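Local coordinates for hypothetical protein (Bacteroides caccae, PDB 4M8R) that is of unknown function but joins an Ig-like N-terminal domain to a WD40-like region of the beta-propeller type, at residues Ala301-Pro306 with Met330-Ser335. Sequence-based numbering, arbitrary orientation.
Sequences ADAIIP and MIYYSS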
ATOM      1  N   ALA A 301      12.939 -42.226  -6.334  1.00 87.16           N
ATOM      2  CA  ALA A 301      13.984 -41.998  -5.332  1.00 85.73           C
ATOM      3  C   ALA A 301      13.572 -42.480  -3.941  1.00 84.86           C
ATOM      4  O   ALA A 301      12.455 -42.955  -3.742  1.00 85.31           O
ATOM      5  CB  ALA A 301      14.335 -40.519  -5.291  1.00 83.39           C
ATOM      6  N   ASP A 302      14.488 -42.354  -2.985  1.00 84.63           N
ATOM      7  CA  ASP A 302      14.258 -42.823  -1.616  1.00 84.30           C
ATOM      8  C   ASP A 302      13.604 -41.774  -0.723  1.00 81.68           C
ATOM      9  O   ASP A 302      13.096 -42.108   0.344  1.00 81.75           O
ATOM     10  CB  ASP A 302      15.571 -43.306  -1.001  1.00 85.78           C
ATOM     11  CG  ASP A 302      16.137 -44.508  -1.728  1.00 87.89           C
ATOM     12  OD1 ASP A 302      15.365 -45.449  -1.996  1.00 87.79           O
ATOM     13  OD2 ASP A 302      17.349 -44.512  -2.029  1.00 89.83           O
ATOM     14  N   ALA A 303      13.636 -40.514  -1.150  1.00 80.77           N
ATOM     15  CA  ALA A 303      12.831 -39.457  -0.527  1.00 77.03           C
ATOM     16  C   ALA A 303      12.744 -38.256  -1.460  1.00 75.96           C
ATOM     17  O   ALA A 303      13.711 -37.926  -2.157  1.00 77.96           O
ATOM     18  CB  ALA A 303      13.411 -39.040   0.817  1.00 76.12           C
ATOM     19  N   ILE A 304      11.573 -37.625  -1.493  1.00 72.78           N
ATOM     20  CA  ILE A 304      11.355 -36.436  -2.305  1.00 70.56           C
ATOM     21  C   ILE A 304      10.516 -35.442  -1.515  1.00 68.45           C
ATOM     22  O   ILE A 304       9.424 -35.776  -1.051  1.00 68.25           O
ATOM     23  CB  ILE A 304      10.642 -36.757  -3.632  1.00 70.91           C
ATOM     24  CG1 ILE A 304      11.468 -37.748  -4.459  1.00 74.51           C
ATOM     25  CG2 ILE A 304      10.412 -35.480  -4.437  1.00 68.77           C
ATOM     26  CD1 ILE A 304      10.810 -38.165  -5.754  1.00 75.70           C
ATOM     27  N   ILE A 305      11.037 -34.229  -1.364  1.00 65.81           N
ATOM     28  CA  ILE A 305      10.324 -33.160  -0.687  1.00 64.07           C
ATOM     29  C   ILE A 305      10.320 -31.924  -1.585  1.00 61.99           C
ATOM     30  O   ILE A 305      11.384 -31.449  -1.978  1.00 63.25           O
ATOM     31  CB  ILE A 305      10.994 -32.802   0.653  1.00 64.95           C
ATOM     32  CG1 ILE A 305      11.187 -34.059   1.510  1.00 67.30           C
ATOM     33  CG2 ILE A 305      10.165 -31.765   1.404  1.00 62.47           C
ATOM     34  CD1 ILE A 305      12.018 -33.827   2.758  1.00 67.87           C
ATOM     35  N   PRO A 306       9.128 -31.395  -1.912  1.00 58.35           N
ATOM     36  CA  PRO A 306       9.093 -30.149  -2.666  1.00 56.58           C
ATOM     37  C   PRO A 306       9.515 -28.959  -1.805  1.00 54.76           C
ATOM     38  O   PRO A 306       9.324 -28.978  -0.590  1.00 54.07           O
ATOM     39  CB  PRO A 306       7.613 -30.006  -3.063  1.00 56.49           C
ATOM     40  CG  PRO A 306       6.955 -31.294  -2.705  1.00 57.75           C
ATOM     41  CD  PRO A 306       7.776 -31.890  -1.611  1.00 58.30           C
HETATM   42  N   MSE A 330      13.683 -31.584  -3.546  1.00 56.41           N
HETATM   43  CA  MSE A 330      14.841 -32.195  -2.901  1.00 57.65           C
HETATM   44  C   MSE A 330      14.726 -33.663  -3.201  1.00 60.91           C
HETATM   45  O   MSE A 330      13.722 -34.282  -2.859  1.00 60.07           O
HETATM   46  CB  MSE A 330      14.837 -31.970  -1.391  1.00 55.59           C
HETATM   47  CG  MSE A 330      16.154 -32.373  -0.718  1.00 57.21           C
HETATM   48 SE   MSE A 330      16.399 -34.334  -0.572  0.75 60.03          SE
HETATM   49  CE  MSE A 330      14.744 -34.863   0.365  1.00 58.32           C
ATOM     50  N   ILE A 331      15.744 -34.235  -3.844  1.00 64.01           N
ATOM     51  CA  ILE A 331      15.728 -35.647  -4.219  1.00 68.46           C
ATOM     52  C   ILE A 331      16.854 -36.393  -3.506  1.00 69.77           C
ATOM     53  O   ILE A 331      18.020 -36.019  -3.633  1.00 69.72           O
ATOM     54  CB  ILE A 331      15.862 -35.808  -5.748  1.00 72.28           C
ATOM     55  CG1 ILE A 331      14.606 -35.254  -6.426  1.00 72.05           C
ATOM     56  CG2 ILE A 331      16.059 -37.271  -6.129  1.00 75.94           C
ATOM     57  CD1 ILE A 331      14.771 -34.990  -7.903  1.00 75.83           C
ATOM     58  N   TYR A 332      16.495 -37.448  -2.771  1.00 70.43           N
ATOM     59  CA  TYR A 332      17.453 -38.203  -1.960  1.00 72.43           C
ATOM     60  C   TYR A 332      17.565 -39.660  -2.398  1.00 77.22           C
ATOM     61  O   TYR A 332      16.556 -40.337  -2.574  1.00 77.50           O
ATOM     62  CB  TYR A 332      17.055 -38.147  -0.480  1.00 70.41           C
ATOM     63  CG  TYR A 332      17.824 -39.114   0.401  1.00 72.37           C
ATOM     64  CD1 TYR A 332      19.098 -38.803   0.861  1.00 72.68           C
ATOM     65  CD2 TYR A 332      17.274 -40.339   0.768  1.00 75.00           C
ATOM     66  CE1 TYR A 332      19.805 -39.682   1.663  1.00 75.73           C
ATOM     67  CE2 TYR A 332      17.973 -41.227   1.569  1.00 78.24           C
ATOM     68  CZ  TYR A 332      19.238 -40.896   2.013  1.00 78.78           C
ATOM     69  OH  TYR A 332      19.934 -41.784   2.807  1.00 81.88           O
ATOM     70  N   TYR A 333      18.801 -40.129  -2.560  1.00 81.33           N
ATOM     71  CA  TYR A 333      19.088 -41.539  -2.815  1.00 88.15           C
ATOM     72  C   TYR A 333      19.995 -42.055  -1.701  1.00 91.00           C
ATOM     73  O   TYR A 333      20.958 -41.383  -1.325  1.00 91.19           O
ATOM     74  CB  TYR A 333      19.790 -41.718  -4.164  1.00 91.88           C
ATOM     75  CG  TYR A 333      18.937 -41.376  -5.373  1.00 91.57           C
ATOM     76  CD1 TYR A 333      18.035 -42.298  -5.898  1.00 93.58           C
ATOM     77  CD2 TYR A 333      19.045 -40.133  -6.001  1.00 88.85           C
ATOM     78  CE1 TYR A 333      17.258 -41.991  -7.007  1.00 93.80           C
ATOM     79  CE2 TYR A 333      18.276 -39.818  -7.112  1.00 88.58           C
ATOM     80  CZ  TYR A 333      17.383 -40.748  -7.612  1.00 91.27           C
ATOM     81  OH  TYR A 333      16.614 -40.439  -8.717  1.00 91.31           O
ATOM     82  N   SER A 334      19.699 -43.247  -1.184  1.00 94.02           N
ATOM     83  CA  SER A 334      20.481 -43.823  -0.086  1.00 96.00           C
ATOM     84  C   SER A 334      21.843 -44.372  -0.532  1.00100.41           C
ATOM     85  O   SER A 334      22.745 -44.512   0.289  1.00101.65           O
ATOM     86  CB  SER A 334      19.694 -44.927   0.633  1.00 96.68           C
ATOM     87  OG  SER A 334      18.337 -44.569   0.796  1.00 91.79           O
ATOM     88  N   SER A 335      21.993 -44.669  -1.822  1.00103.33           N
ATOM     89  CA  SER A 335      23.236 -45.243  -2.342  1.00109.29           C
ATOM     90  C   SER A 335      23.498 -44.852  -3.799  1.00111.74           C
ATOM     91  O   SER A 335      22.691 -44.149  -4.417  1.00109.09           O
ATOM     92  CB  SER A 335      23.182 -46.765  -2.213  1.00114.45           C
ATOM     93  OG  SER A 335      22.005 -47.268  -2.811  1.00114.94           O
TER
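Asp302 and Ala303 together face Tyr332 in a classic beta bulge, where strand 303-310 begins to pair antiparallel with strand 325-333, the first two strands of a four-stranded antiparallel sheet consistent with a blade of the WD40-like beta-propeller. Both bulge amides converge on Tyr332 O: Asp302 N approaches it almost head-on at 2.9 Å, whereas Ala303 N, at 3.3 Å, comes in at a slant and tilted from the carbonyl plane. Beyond the bulge the ladder is regular, running through Ala303 O to Tyr332 N and through the reciprocal bonds of Ile305 with Met330.

From its CB, the Asp302 side chain first lies obliquely against the Tyr332 ring, 3.9 Å from CD2. With CG anti to the carbonyl carbon (chi1 -64°), the carboxylate reaches Ser334 just past the strand end. There OD2 offers its anti lone pair to Ser334 N at 2.8 Å along a nearly straight bond (170°), and accepts a second, weak hydrogen bond from Ser334 OG; OD1 turns to a salt bridge with Lys281. The carboxylate thus bridges Ser334 and Lys281.

Ile305 and selenomethionine Met330 lie side by side, pointing the same way, and both pack on Ile372 of strand 368-373, the doubly bent Met330 chain bringing CE 3.8 Å from Ile305 CD1. On the face that carries Ile304 and Ile331, Ala301 CB makes a CH-pi contact over the Tyr333 ring, 4.0 Å from its centroid and displaced toward CE1.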